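Local coordinates for protein geranylgeranyl pyrophosphate synthase (Corynebacterium glutamicum, PDB 3LK5) that probably condenses allylic and homoallylic isoprenoid diphosphates into longer prenyl diphosphates with the help of magnesium ions, at residues Arg26-Glu37 / Arg55-Arg64. Sequence-based numbering, arbitrary orientation.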
ATOM      1  N   ARG A  26     -12.971 -10.418 -14.040  1.00 25.74           N
ATOM      2  CA  ARG A  26     -12.353  -9.556 -15.061  1.00 25.21           C
ATOM      3  C   ARG A  26     -13.275  -8.431 -15.487  1.00 24.37           C
ATOM      4  O   ARG A  26     -12.805  -7.290 -15.613  1.00 25.09           O
ATOM      5  CB  ARG A  26     -11.892 -10.377 -16.283  1.00 26.56           C
ATOM      6  CG  ARG A  26     -11.030  -9.583 -17.281  1.00 33.21           C
ATOM      7  CD  ARG A  26     -10.644 -10.485 -18.487  1.00 31.11           C
ATOM      8  NE  ARG A  26      -9.612  -9.861 -19.347  1.00 37.05           N
ATOM      9  CZ  ARG A  26      -9.820  -8.892 -20.243  1.00 32.77           C
ATOM     10  NH1 ARG A  26     -11.020  -8.345 -20.396  1.00 37.52           N
ATOM     11  NH2 ARG A  26      -8.791  -8.426 -20.965  1.00 36.97           N
ATOM     12  N   ASP A  27     -14.574  -8.700 -15.670  1.00 24.59           N
ATOM     13  CA  ASP A  27     -15.544  -7.623 -15.925  1.00 26.05           C
ATOM     14  C   ASP A  27     -15.558  -6.552 -14.825  1.00 24.39           C
ATOM     15  O   ASP A  27     -15.624  -5.357 -15.128  1.00 23.91           O
ATOM     16  CB  ASP A  27     -16.986  -8.140 -16.046  1.00 28.74           C
ATOM     17  CG  ASP A  27     -17.263  -8.833 -17.376  1.00 39.46           C
ATOM     18  OD1 ASP A  27     -16.560  -8.581 -18.358  1.00 30.88           O
ATOM     19  OD2 ASP A  27     -18.193  -9.652 -17.426  1.00 31.60           O
ATOM     20  N   ARG A  28     -15.633  -6.973 -13.564  1.00 23.20           N
ATOM     21  CA  ARG A  28     -15.681  -5.972 -12.475  1.00 23.59           C
ATOM     22  C   ARG A  28     -14.404  -5.112 -12.451  1.00 22.45           C
ATOM     23  O   ARG A  28     -14.471  -3.896 -12.241  1.00 21.77           O
ATOM     24  CB  ARG A  28     -15.868  -6.662 -11.095  1.00 24.93           C
ATOM     25  CG  ARG A  28     -17.099  -7.618 -10.995  1.00 25.38           C
ATOM     26  CD  ARG A  28     -18.412  -7.001 -11.539  1.00 28.45           C
ATOM     27  NE  ARG A  28     -18.788  -5.728 -10.925  1.00 26.95           N
ATOM     28  CZ  ARG A  28     -19.820  -4.988 -11.331  1.00 30.51           C
ATOM     29  NH1 ARG A  28     -20.576  -5.406 -12.360  1.00 30.11           N
ATOM     30  NH2 ARG A  28     -20.103  -3.843 -10.729  1.00 28.86           N
ATOM     31  N   LEU A  29     -13.253  -5.758 -12.628  1.00 22.01           N
ATOM     32  CA  LEU A  29     -11.978  -5.061 -12.614  1.00 22.35           C
ATOM     33  C   LEU A  29     -11.897  -4.108 -13.791  1.00 23.28           C
ATOM     34  O   LEU A  29     -11.367  -2.994 -13.646  1.00 22.49           O
ATOM     35  CB  LEU A  29     -10.782  -6.030 -12.660  1.00 21.58           C
ATOM     36  CG  LEU A  29     -10.646  -6.922 -11.401  1.00 22.06           C
ATOM     37  CD1 LEU A  29      -9.653  -8.023 -11.731  1.00 22.01           C
ATOM     38  CD2 LEU A  29     -10.196  -6.024 -10.164  1.00 21.26           C
ATOM     39  N   THR A  30     -12.400  -4.540 -14.959  1.00 24.23           N
ATOM     40  CA  THR A  30     -12.456  -3.647 -16.132  1.00 23.35           C
ATOM     41  C   THR A  30     -13.241  -2.394 -15.854  1.00 23.44           C
ATOM     42  O   THR A  30     -12.783  -1.272 -16.171  1.00 23.74           O
ATOM     43  CB  THR A  30     -13.034  -4.381 -17.400  1.00 23.47           C
ATOM     44  OG1 THR A  30     -12.218  -5.517 -17.674  1.00 23.72           O
ATOM     45  CG2 THR A  30     -13.007  -3.437 -18.601  1.00 25.06           C
ATOM     46  N   GLN A  31     -14.425  -2.551 -15.272  1.00 23.35           N
ATOM     47  CA  GLN A  31     -15.253  -1.399 -14.971  1.00 23.79           C
ATOM     48  C   GLN A  31     -14.560  -0.416 -14.017  1.00 23.16           C
ATOM     49  O   GLN A  31     -14.628   0.818 -14.195  1.00 21.55           O
ATOM     50  CB  GLN A  31     -16.601  -1.837 -14.397  1.00 26.34           C
ATOM     51  CG  GLN A  31     -17.319  -2.717 -15.402  1.00 52.65           C
ATOM     52  CD  GLN A  31     -18.819  -2.718 -15.249  1.00 31.97           C
ATOM     53  OE1 GLN A  31     -19.502  -3.521 -15.899  1.00 53.78           O
ATOM     54  NE2 GLN A  31     -19.357  -1.842 -14.390  1.00 53.45           N
ATOM     55  N   PHE A  32     -13.875  -0.977 -13.030  1.00 23.06           N
ATOM     56  CA  PHE A  32     -13.210  -0.126 -12.035  1.00 23.11           C
ATOM     57  C   PHE A  32     -12.068   0.662 -12.690  1.00 22.76           C
ATOM     58  O   PHE A  32     -11.926   1.883 -12.478  1.00 22.76           O
ATOM     59  CB  PHE A  32     -12.691  -1.002 -10.869  1.00 22.80           C
ATOM     60  CG  PHE A  32     -11.954  -0.195  -9.809  1.00 22.64           C
ATOM     61  CD1 PHE A  32     -10.589   0.052  -9.925  1.00 23.21           C
ATOM     62  CD2 PHE A  32     -12.652   0.330  -8.723  1.00 23.61           C
ATOM     63  CE1 PHE A  32      -9.901   0.843  -8.950  1.00 23.05           C
ATOM     64  CE2 PHE A  32     -11.989   1.113  -7.720  1.00 23.97           C
ATOM     65  CZ  PHE A  32     -10.612   1.360  -7.830  1.00 23.97           C
ATOM     66  N   LEU A  33     -11.225  -0.046 -13.444  1.00 23.45           N
ATOM     67  CA  LEU A  33     -10.089   0.555 -14.136  1.00 25.21           C
ATOM     68  C   LEU A  33     -10.509   1.624 -15.143  1.00 25.59           C
ATOM     69  O   LEU A  33      -9.902   2.722 -15.202  1.00 25.31           O
ATOM     70  CB  LEU A  33      -9.196  -0.505 -14.775  1.00 24.96           C
ATOM     71  CG  LEU A  33      -8.438  -1.309 -13.691  1.00 26.45           C
ATOM     72  CD1 LEU A  33      -7.896  -2.655 -14.282  1.00 24.85           C
ATOM     73  CD2 LEU A  33      -7.279  -0.489 -13.128  1.00 24.98           C
ATOM     74  N   ASP A  34     -11.552   1.332 -15.909  1.00 25.13           N
ATOM     75  CA  ASP A  34     -12.124   2.342 -16.810  1.00 25.89           C
ATOM     76  C   ASP A  34     -12.482   3.617 -16.064  1.00 25.99           C
ATOM     77  O   ASP A  34     -12.240   4.721 -16.564  1.00 24.92           O
ATOM     78  CB  ASP A  34     -13.399   1.843 -17.492  1.00 26.91           C
ATOM     79  CG  ASP A  34     -13.138   0.779 -18.559  1.00 28.74           C
ATOM     80  OD1 ASP A  34     -11.976   0.543 -18.976  1.00 26.98           O
ATOM     81  OD2 ASP A  34     -14.149   0.184 -19.006  1.00 28.04           O
ATOM     82  N   ALA A  35     -13.071   3.472 -14.885  1.00 25.21           N
ATOM     83  CA  ALA A  35     -13.556   4.613 -14.149  1.00 26.02           C
ATOM     84  C   ALA A  35     -12.447   5.532 -13.612  1.00 28.38           C
ATOM     85  O   ALA A  35     -12.733   6.700 -13.280  1.00 30.15           O
ATOM     86  CB  ALA A  35     -14.474   4.183 -13.018  1.00 26.21           C
ATOM     87  N   GLN A  36     -11.221   5.022 -13.506  1.00 26.30           N
ATOM     88  CA  GLN A  36     -10.078   5.816 -13.010  1.00 26.41           C
ATOM     89  C   GLN A  36      -9.389   6.617 -14.113  1.00 26.70           C
ATOM     90  O   GLN A  36      -8.542   7.447 -13.815  1.00 26.47           O
ATOM     91  CB  GLN A  36      -9.002   4.912 -12.375  1.00 28.04           C
ATOM     92  CG  GLN A  36      -9.503   3.772 -11.392  1.00 32.45           C
ATOM     93  CD  GLN A  36     -10.484   4.242 -10.318  1.00 33.22           C
ATOM     94  OE1 GLN A  36     -10.167   5.147  -9.546  1.00 35.20           O
ATOM     95  NE2 GLN A  36     -11.722   3.651 -10.298  1.00 34.84           N
ATOM     96  N   GLU A  37      -9.723   6.352 -15.375  1.00 26.10           N
ATOM     97  CA  GLU A  37      -8.971   6.954 -16.472  1.00 27.31           C
ATOM     98  C   GLU A  37      -8.932   8.479 -16.485  1.00 27.20           C
ATOM     99  O   GLU A  37      -7.864   9.042 -16.658  1.00 27.49           O
ATOM    100  CB  GLU A  37      -9.454   6.411 -17.802  1.00 28.38           C
ATOM    101  CG  GLU A  37      -9.079   4.954 -17.982  1.00 32.68           C
ATOM    102  CD  GLU A  37      -9.652   4.392 -19.272  1.00 31.32           C
ATOM    103  OE1 GLU A  37     -10.326   5.140 -20.013  1.00 35.12           O
ATOM    104  OE2 GLU A  37      -9.415   3.228 -19.539  1.00 33.60           O
ATOM    105  N   ARG A  55      -2.978  -1.974 -15.486  1.00 26.62           N
ATOM    106  CA  ARG A  55      -4.231  -2.480 -16.053  1.00 28.95           C
ATOM    107  C   ARG A  55      -4.015  -3.794 -16.796  1.00 29.16           C
ATOM    108  O   ARG A  55      -4.755  -4.768 -16.561  1.00 28.27           O
ATOM    109  CB  ARG A  55      -4.854  -1.456 -16.993  1.00 30.39           C
ATOM    110  CG  ARG A  55      -6.144  -1.960 -17.649  1.00 32.26           C
ATOM    111  CD  ARG A  55      -6.620  -1.027 -18.755  1.00 33.01           C
ATOM    112  NE  ARG A  55      -7.843  -1.545 -19.389  1.00 32.59           N
ATOM    113  CZ  ARG A  55      -9.054  -1.031 -19.186  1.00 33.78           C
ATOM    114  NH1 ARG A  55      -9.220   0.031 -18.402  1.00 31.46           N
ATOM    115  NH2 ARG A  55     -10.105  -1.563 -19.794  1.00 32.79           N
ATOM    116  N   SER A  56      -3.018  -3.834 -17.694  1.00 29.91           N
ATOM    117  CA  SER A  56      -2.690  -5.075 -18.394  1.00 30.80           C
ATOM    118  C   SER A  56      -2.360  -6.199 -17.431  1.00 31.15           C
ATOM    119  O   SER A  56      -2.796  -7.348 -17.624  1.00 31.54           O
ATOM    120  CB  SER A  56      -1.523  -4.899 -19.378  1.00 31.21           C
ATOM    121  OG  SER A  56      -1.878  -3.955 -20.359  1.00 45.51           O
ATOM    122  N   PHE A  57      -1.579  -5.884 -16.400  1.00 30.29           N
ATOM    123  CA  PHE A  57      -1.151  -6.906 -15.458  1.00 31.07           C
ATOM    124  C   PHE A  57      -2.344  -7.506 -14.692  1.00 30.75           C
ATOM    125  O   PHE A  57      -2.437  -8.723 -14.518  1.00 30.37           O
ATOM    126  CB  PHE A  57      -0.110  -6.314 -14.498  1.00 32.86           C
ATOM    127  CG  PHE A  57       0.479  -7.295 -13.537  1.00 38.37           C
ATOM    128  CD1 PHE A  57       1.431  -8.238 -13.964  1.00 35.63           C
ATOM    129  CD2 PHE A  57       0.117  -7.270 -12.197  1.00 34.60           C
ATOM    130  CE1 PHE A  57       1.989  -9.158 -13.064  1.00 39.19           C
ATOM    131  CE2 PHE A  57       0.651  -8.185 -11.287  1.00 38.78           C
ATOM    132  CZ  PHE A  57       1.603  -9.128 -11.709  1.00 35.50           C
ATOM    133  N   VAL A  58      -3.268  -6.641 -14.275  1.00 30.23           N
ATOM    134  CA  VAL A  58      -4.422  -7.042 -13.456  1.00 29.54           C
ATOM    135  C   VAL A  58      -5.428  -7.812 -14.331  1.00 30.29           C
ATOM    136  O   VAL A  58      -6.014  -8.832 -13.915  1.00 30.25           O
ATOM    137  CB  VAL A  58      -5.102  -5.748 -12.859  1.00 28.91           C
ATOM    138  CG1 VAL A  58      -6.470  -6.050 -12.249  1.00 28.68           C
ATOM    139  CG2 VAL A  58      -4.180  -5.121 -11.798  1.00 28.40           C
ATOM    140  N   LEU A  59      -5.668  -7.284 -15.531  1.00 29.54           N
ATOM    141  CA  LEU A  59      -6.693  -7.896 -16.386  1.00 31.67           C
ATOM    142  C   LEU A  59      -6.247  -9.186 -17.091  1.00 34.79           C
ATOM    143  O   LEU A  59      -7.092 -10.067 -17.339  1.00 34.77           O
ATOM    144  CB  LEU A  59      -7.253  -6.913 -17.412  1.00 30.57           C
ATOM    145  CG  LEU A  59      -7.961  -5.657 -16.894  1.00 26.36           C
ATOM    146  CD1 LEU A  59      -8.431  -4.809 -18.085  1.00 29.84           C
ATOM    147  CD2 LEU A  59      -9.137  -5.996 -15.938  1.00 29.37           C
ATOM    148  N   ASN A  60      -4.957  -9.311 -17.400  1.00 37.15           N
ATOM    149  CA  ASN A  60      -4.540 -10.304 -18.424  1.00 42.35           C
ATOM    150  C   ASN A  60      -3.994 -11.606 -17.929  1.00 45.54           C
ATOM    151  O   ASN A  60      -3.445 -12.408 -18.724  1.00 47.81           O
ATOM    152  CB  ASN A  60      -3.561  -9.713 -19.446  1.00 43.84           C
ATOM    153  CG  ASN A  60      -4.171  -8.592 -20.247  1.00 54.17           C
ATOM    154  OD1 ASN A  60      -5.388  -8.537 -20.444  1.00 45.81           O
ATOM    155  ND2 ASN A  60      -3.333  -7.691 -20.722  1.00 44.96           N
ATOM    156  N   GLY A  61      -4.153 -11.858 -16.642  1.00 45.02           N
ATOM    157  CA  GLY A  61      -3.846 -13.169 -16.123  1.00 46.18           C
ATOM    158  C   GLY A  61      -4.255 -13.216 -14.670  1.00 46.88           C
ATOM    159  O   GLY A  61      -4.624 -12.189 -14.100  1.00 47.44           O
ATOM    160  N   GLY A  62      -4.147 -14.393 -14.077  1.00 46.01           N
ATOM    161  CA  GLY A  62      -4.587 -14.631 -12.712  1.00 45.47           C
ATOM    162  C   GLY A  62      -5.650 -15.721 -12.706  1.00 44.56           C
ATOM    163  O   GLY A  62      -6.544 -15.713 -13.554  1.00 45.49           O
ATOM    164  N   LYS A  63      -5.581 -16.639 -11.746  1.00 42.56           N
ATOM    165  CA  LYS A  63      -6.633 -17.643 -11.572  1.00 41.14           C
ATOM    166  C   LYS A  63      -7.901 -17.114 -10.832  1.00 35.43           C
ATOM    167  O   LYS A  63      -8.953 -17.751 -10.853  1.00 33.20           O
ATOM    168  CB  LYS A  63      -6.068 -18.870 -10.844  1.00 46.14           C
ATOM    169  CG  LYS A  63      -4.976 -19.642 -11.621  1.00 56.87           C
ATOM    170  CD  LYS A  63      -5.523 -20.381 -12.868  1.00 51.43           C
ATOM    171  CE  LYS A  63      -6.307 -21.674 -12.544  1.00 57.42           C
ATOM    172  NZ  LYS A  63      -5.397 -22.797 -12.139  1.00 53.40           N
ATOM    173  N   ARG A  64      -7.779 -15.947 -10.198  1.00 31.29           N
ATOM    174  CA  ARG A  64      -8.899 -15.328  -9.442  1.00 29.07           C
ATOM    175  C   ARG A  64      -9.396 -16.217  -8.264  1.00 26.61           C
ATOM    176  O   ARG A  64     -10.581 -16.220  -7.947  1.00 25.41           O
ATOM    177  CB  ARG A  64     -10.079 -14.968 -10.364  1.00 28.62           C
ATOM    178  CG  ARG A  64      -9.686 -14.289 -11.718  1.00 26.86           C
ATOM    179  CD  ARG A  64      -8.780 -13.054 -11.555  1.00 28.69           C
ATOM    180  NE  ARG A  64      -8.692 -12.395 -12.865  1.00 28.27           N
ATOM    181  CZ  ARG A  64      -7.954 -11.332 -13.153  1.00 30.89           C
ATOM    182  NH1 ARG A  64      -7.207 -10.740 -12.210  1.00 28.88           N
ATOM    183  NH2 ARG A  64      -7.957 -10.863 -14.401  1.00 27.17           N
TER
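R55 and L59, on helix 45-59, pack as knobs into holes on helix 21-43. R55 sits among T30, L33, D34 and E37. L59 sits among R26, L29, T30 and L33.

The apolar part centres on L59. Its CD2 lies 3.7 Å from L29 CB and also touches T30 OG1. L33 and L59 meet tip to tip, with L33 CD1 3.9 Å from L59 CD2. V58 adds its CG1, 3.8 Å from L29 CD1.

The main charged contact is end-on. Both NH1 and NH2 of R55 donate to the single oxygen OD1 of D34, each at 2.9 Å. NH2 comes from the syn side and NH1 from the anti side, both 22° out of the carboxylate plane on the same face. OD1 lies close to the guanidinium plane. R55 can span the gap because CG is anti to the backbone N (chi1 178°) and the chain stays extended to NE. Its aliphatic part slides past L33. E37 OE2 lies 3.4 Å from R55 NH1 but well out of that plane, so it adds charge attraction only.

At the other end the polar contacts are weaker. R26 NE makes a weak, bent bond to L59 O, and R26 NH2 a weak one to N60 OD1. N60 is where the chain leaves helical geometry, so R26 meets the C-terminal end of helix 45-59.

R64, beyond the turn, bends its side chain back to the end of helix 45-59. Its NH1 and NH2 both donate to V58 O, and L29 CD1 lies 3.6 Å above one guanidinium face. E98 of helix 87-111 forms a salt bridge with R64 NH1.

Segments 26-37 and 55-59 run antiparallel, at 163°, with their axes 10.5 Å apart at closest approach. They lie away from the magnesium-binding aspartates D108, D112 and D194. They form a helical hairpin with knobs-into-holes packing, part of the all-helical prenyl synthase fold.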